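Local coordinates for protein oligogalacturonate lyase (Yersinia enterocolitica subsp. enterocolitica, PDB 3PE7) that cleaves oligogalacturonates by beta-elimination, probably in the cytoplasm, and binds a manganese ion within its seven-bladed beta-propeller, at residues T32-R45 against R349-D361. Numbering follows the deposited sequence.
Sequences TCHRNYFYQKCFTR and RQVTHPHPSFTPD. With MN (manganese (II) ion), chain B; ACT (acetate ion), chain E.
Tyr37 and Phe38 flank His355 at the manganese site of the propeller. Gln350 OE1, His353 ND1 and His355 NE2 bind the metal, each at 2.1 Å, and His287 completes the protein ligands. Both oxygens of an acetate, probably picked up from the crystallisation solution, also bind the ion. The same amide that binds the metal through Gln350 OE1 also donates from NE2 to an acetate oxygen.

The His355 ring is held on several sides. Its CE1 lies at the edge of the Tyr37 ring, 3.6 Å from Tyr37 CD1, with the planes 73° apart. Its CD2 lies at the edge of the Phe38 ring, 3.9 Å from Phe38 CD2. His355 ND1 donates to a water at 2.8 Å, and the same water donates to Arg35 O. With NE2 on the manganese, both ring nitrogens are engaged, which probably helps fix the ring's rotation. Arg35 O also accepts a bond from His34 ND1, while His34 NE2 is hydrogen-bonded to Thr83. Tyr37 OH reaches past His355 to Gln350 CG.

Arg35 bends at chi2 and chi3, which carries its guanidinium across His355 to Ser357. There NH2 donates in the guanidinium plane to Ser357 OG, nearly straight at 169°, though the modelled length is unusually short and so uncertain. His355 O lies over one face of the same group.

Farther from the metal, Pro360 CD makes a CH-pi contact over the Phe43 ring, 4.1 Å from its centroid. Thr359 CG2 touches Phe43 CZ. The contact thus joins edge strands 33-34 and 357-358, and the loops beside them, of two neighbouring blades, beside a three-histidine, one-glutamine metal site in a seven-bladed beta-propeller.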
# COMPACT_ATOMS: atom_id res chain seq x y z
N THR A 32 2.26 -10.96 16.41
CA THR A 32 2.49 -10.32 15.11
C THR A 32 1.31 -9.44 14.73
O THR A 32 0.19 -9.93 14.59
CB THR A 32 2.78 -11.37 14.01
OG1 THR A 32 4.02 -12.01 14.33
CG2 THR A 32 2.85 -10.72 12.62
N CYS A 33 1.57 -8.14 14.60
CA CYS A 33 0.57 -7.18 14.11
C CYS A 33 1.24 -6.29 13.07
O CYS A 33 2.43 -5.98 13.16
CB CYS A 33 0.07 -6.29 15.26
SG CYS A 33 -0.76 -7.21 16.59
N HIS A 34 0.49 -5.88 12.07
CA HIS A 34 1.08 -5.04 11.03
C HIS A 34 0.05 -4.10 10.44
O HIS A 34 -1.15 -4.38 10.46
CB HIS A 34 1.67 -5.91 9.90
CG HIS A 34 0.62 -6.65 9.14
ND1 HIS A 34 -0.06 -6.10 8.07
CD2 HIS A 34 0.06 -7.87 9.36
CE1 HIS A 34 -0.94 -6.98 7.62
NE2 HIS A 34 -0.91 -8.05 8.40
N ARG A 35 0.53 -2.98 9.91
CA ARG A 35 -0.37 -2.06 9.22
C ARG A 35 -0.69 -2.57 7.81
O ARG A 35 -0.01 -3.46 7.30
CB ARG A 35 0.29 -0.68 9.18
CG ARG A 35 1.39 -0.65 8.16
CD ARG A 35 0.75 -0.06 6.89
NE ARG A 35 0.96 1.33 7.05
CZ ARG A 35 0.24 2.37 6.66
NH1 ARG A 35 -0.92 2.32 5.97
NH2 ARG A 35 0.75 3.53 7.01
N ASN A 36 -1.71 -2.00 7.16
CA ASN A 36 -2.07 -2.39 5.79
C ASN A 36 -1.16 -1.72 4.75
O ASN A 36 -0.24 -0.98 5.11
CB ASN A 36 -3.57 -2.11 5.52
CG ASN A 36 -3.89 -0.61 5.35
OD1 ASN A 36 -4.95 -0.25 4.82
ND2 ASN A 36 -3.01 0.25 5.82
N TYR A 37 -1.40 -1.97 3.47
CA TYR A 37 -0.62 -1.29 2.44
C TYR A 37 -0.85 0.24 2.53
O TYR A 37 -1.97 0.70 2.79
CB TYR A 37 -0.95 -1.83 1.05
CG TYR A 37 -0.38 -3.20 0.75
CD1 TYR A 37 0.88 -3.58 1.23
CD2 TYR A 37 -1.07 -4.09 -0.07
CE1 TYR A 37 1.42 -4.85 0.92
CE2 TYR A 37 -0.55 -5.34 -0.38
CZ TYR A 37 0.68 -5.72 0.11
OH TYR A 37 1.18 -6.97 -0.21
N PHE A 38 0.22 0.99 2.33
CA PHE A 38 0.24 2.43 2.64
C PHE A 38 -0.71 3.29 1.82
O PHE A 38 -1.08 4.38 2.25
CB PHE A 38 1.67 2.99 2.51
CG PHE A 38 2.28 2.81 1.15
CD1 PHE A 38 2.06 3.75 0.14
CD2 PHE A 38 3.04 1.67 0.87
CE1 PHE A 38 2.61 3.57 -1.14
CE2 PHE A 38 3.57 1.48 -0.40
CZ PHE A 38 3.36 2.43 -1.40
N TYR A 39 -1.09 2.81 0.64
CA TYR A 39 -1.99 3.58 -0.25
C TYR A 39 -3.48 3.31 0.01
O TYR A 39 -4.35 4.00 -0.57
CB TYR A 39 -1.61 3.36 -1.72
CG TYR A 39 -1.57 1.90 -2.13
CD1 TYR A 39 -0.40 1.13 -1.98
CD2 TYR A 39 -2.71 1.27 -2.65
CE1 TYR A 39 -0.37 -0.22 -2.35
CE2 TYR A 39 -2.68 -0.06 -3.02
CZ TYR A 39 -1.52 -0.81 -2.85
OH TYR A 39 -1.51 -2.13 -3.22
N GLN A 40 -3.76 2.33 0.88
CA GLN A 40 -5.15 1.93 1.23
C GLN A 40 -5.60 2.61 2.53
O GLN A 40 -4.85 2.65 3.53
CB GLN A 40 -5.29 0.40 1.37
CG GLN A 40 -4.96 -0.43 0.09
CD GLN A 40 -6.08 -0.39 -0.95
OE1 GLN A 40 -6.63 -1.45 -1.33
NE2 GLN A 40 -6.42 0.81 -1.43
N LYS A 41 -6.83 3.14 2.54
CA LYS A 41 -7.33 3.83 3.74
C LYS A 41 -7.40 2.92 4.96
O LYS A 41 -8.05 1.86 4.91
CB LYS A 41 -8.71 4.46 3.47
CG LYS A 41 -9.30 5.14 4.70
CD LYS A 41 -10.66 5.76 4.37
CE LYS A 41 -11.37 6.18 5.65
NZ LYS A 41 -12.72 6.79 5.36
N CYS A 42 -6.72 3.32 6.05
CA CYS A 42 -6.78 2.59 7.32
C CYS A 42 -7.22 3.41 8.54
O CYS A 42 -7.63 2.84 9.52
CB CYS A 42 -5.44 1.90 7.66
SG CYS A 42 -4.00 3.01 7.75
N PHE A 43 -7.11 4.74 8.47
CA PHE A 43 -7.63 5.60 9.52
C PHE A 43 -9.03 6.06 9.16
O PHE A 43 -9.28 6.36 8.01
CB PHE A 43 -6.76 6.85 9.69
CG PHE A 43 -5.46 6.59 10.36
CD1 PHE A 43 -5.37 6.52 11.75
CD2 PHE A 43 -4.30 6.45 9.58
CE1 PHE A 43 -4.12 6.31 12.37
CE2 PHE A 43 -3.07 6.20 10.19
CZ PHE A 43 -2.98 6.15 11.58
N THR A 44 -9.92 6.13 10.14
CA THR A 44 -11.22 6.79 9.92
C THR A 44 -10.96 8.29 9.68
O THR A 44 -9.90 8.80 10.02
CB THR A 44 -12.22 6.56 11.07
OG1 THR A 44 -11.64 6.92 12.33
CG2 THR A 44 -12.63 5.10 11.11
N ARG A 45 -11.93 8.98 9.10
CA ARG A 45 -11.71 10.38 8.69
C ARG A 45 -11.30 11.30 9.84
O ARG A 45 -10.48 12.20 9.64
CB ARG A 45 -12.96 10.92 8.00
CG ARG A 45 -13.19 10.29 6.63
CD ARG A 45 -14.58 10.69 6.08
NE ARG A 45 -15.67 10.21 6.91
CZ ARG A 45 -16.95 10.45 6.65
NH1 ARG A 45 -17.29 11.16 5.57
NH2 ARG A 45 -17.89 9.99 7.46
N ARG A 349 6.44 -11.82 2.90
CA ARG A 349 7.57 -10.96 2.55
C ARG A 349 7.24 -9.48 2.67
O ARG A 349 8.10 -8.65 2.37
CB ARG A 349 8.04 -11.24 1.11
CG ARG A 349 8.18 -12.71 0.72
CD ARG A 349 9.10 -13.44 1.63
NE ARG A 349 9.41 -14.79 1.19
CZ ARG A 349 10.60 -15.19 0.75
NH1 ARG A 349 11.61 -14.32 0.68
NH2 ARG A 349 10.78 -16.45 0.39
N GLN A 350 6.03 -9.13 3.10
CA GLN A 350 5.65 -7.72 3.27
C GLN A 350 5.49 -7.34 4.72
O GLN A 350 5.45 -6.15 5.06
CB GLN A 350 4.33 -7.41 2.52
CG GLN A 350 4.44 -7.41 0.99
CD GLN A 350 5.29 -6.29 0.44
OE1 GLN A 350 5.16 -5.12 0.84
NE2 GLN A 350 6.17 -6.64 -0.52
N VAL A 351 5.37 -8.35 5.59
CA VAL A 351 4.92 -8.09 6.97
C VAL A 351 5.86 -7.14 7.77
O VAL A 351 5.38 -6.34 8.57
CB VAL A 351 4.64 -9.41 7.70
CG1 VAL A 351 5.94 -10.17 8.03
CG2 VAL A 351 3.83 -9.17 8.96
N THR A 352 7.17 -7.21 7.51
CA THR A 352 8.10 -6.32 8.21
C THR A 352 8.38 -5.02 7.45
O THR A 352 9.19 -4.23 7.91
CB THR A 352 9.45 -7.01 8.51
OG1 THR A 352 9.94 -7.65 7.33
CG2 THR A 352 9.29 -8.06 9.63
N HIS A 353 7.71 -4.81 6.31
CA HIS A 353 7.85 -3.53 5.58
C HIS A 353 7.25 -2.39 6.41
O HIS A 353 6.11 -2.48 6.83
CB HIS A 353 7.19 -3.61 4.21
CG HIS A 353 7.96 -4.42 3.22
ND1 HIS A 353 7.77 -4.31 1.86
CD2 HIS A 353 8.93 -5.36 3.40
CE1 HIS A 353 8.60 -5.13 1.24
NE2 HIS A 353 9.32 -5.78 2.15
N PRO A 354 8.02 -1.31 6.64
CA PRO A 354 7.44 -0.22 7.44
C PRO A 354 6.19 0.40 6.80
O PRO A 354 5.24 0.71 7.52
CB PRO A 354 8.59 0.80 7.55
CG PRO A 354 9.86 -0.09 7.46
CD PRO A 354 9.49 -1.16 6.46
N HIS A 355 6.20 0.57 5.48
CA HIS A 355 5.02 1.06 4.74
C HIS A 355 4.46 2.37 5.34
O HIS A 355 3.26 2.45 5.66
CB HIS A 355 3.92 -0.04 4.69
CG HIS A 355 4.23 -1.14 3.73
ND1 HIS A 355 3.63 -2.38 3.80
CD2 HIS A 355 5.07 -1.20 2.67
CE1 HIS A 355 4.08 -3.16 2.83
NE2 HIS A 355 4.96 -2.47 2.13
N PRO A 356 5.32 3.40 5.48
CA PRO A 356 4.85 4.58 6.21
C PRO A 356 3.77 5.37 5.47
O PRO A 356 3.76 5.41 4.23
CB PRO A 356 6.11 5.44 6.34
CG PRO A 356 6.96 5.05 5.17
CD PRO A 356 6.72 3.55 5.03
N SER A 357 2.85 5.96 6.24
CA SER A 357 1.89 6.94 5.73
C SER A 357 1.63 7.97 6.83
O SER A 357 2.06 7.77 7.97
CB SER A 357 0.60 6.29 5.25
OG SER A 357 -0.16 5.80 6.35
N PHE A 358 0.94 9.06 6.50
CA PHE A 358 0.63 10.10 7.46
C PHE A 358 -0.72 9.86 8.13
O PHE A 358 -1.64 9.35 7.50
CB PHE A 358 0.63 11.49 6.77
CG PHE A 358 1.99 11.92 6.27
CD1 PHE A 358 2.37 11.66 4.96
CD2 PHE A 358 2.88 12.58 7.11
CE1 PHE A 358 3.64 12.08 4.45
CE2 PHE A 358 4.15 12.98 6.63
CZ PHE A 358 4.52 12.73 5.30
N THR A 359 -0.82 10.19 9.42
CA THR A 359 -2.11 10.26 10.08
C THR A 359 -2.94 11.36 9.38
O THR A 359 -2.38 12.24 8.73
CB THR A 359 -1.97 10.61 11.57
OG1 THR A 359 -1.11 11.74 11.72
CG2 THR A 359 -1.40 9.41 12.35
N PRO A 360 -4.27 11.32 9.53
CA PRO A 360 -5.10 12.32 8.83
C PRO A 360 -4.73 13.79 9.17
O PRO A 360 -4.95 14.69 8.34
CB PRO A 360 -6.53 11.97 9.30
CG PRO A 360 -6.48 10.48 9.49
CD PRO A 360 -5.10 10.24 10.09
N ASP A 361 -4.17 14.01 10.35
CA ASP A 361 -3.78 15.38 10.78
C ASP A 361 -2.38 15.82 10.35
O ASP A 361 -1.97 16.95 10.61
CB ASP A 361 -4.01 15.57 12.29
CG ASP A 361 -3.08 14.73 13.16
OD1 ASP A 361 -2.19 14.05 12.62
OD2 ASP A 361 -3.25 14.77 14.40
MN MN B . 6.28 -3.30 0.71
C ACT E . 6.03 -3.31 -1.78
O ACT E . 7.09 -3.84 -1.29
OXT ACT E . 5.18 -2.74 -0.98
CH3 ACT E . 5.76 -3.37 -3.24
O HOH W 1 2.08 -3.69 5.66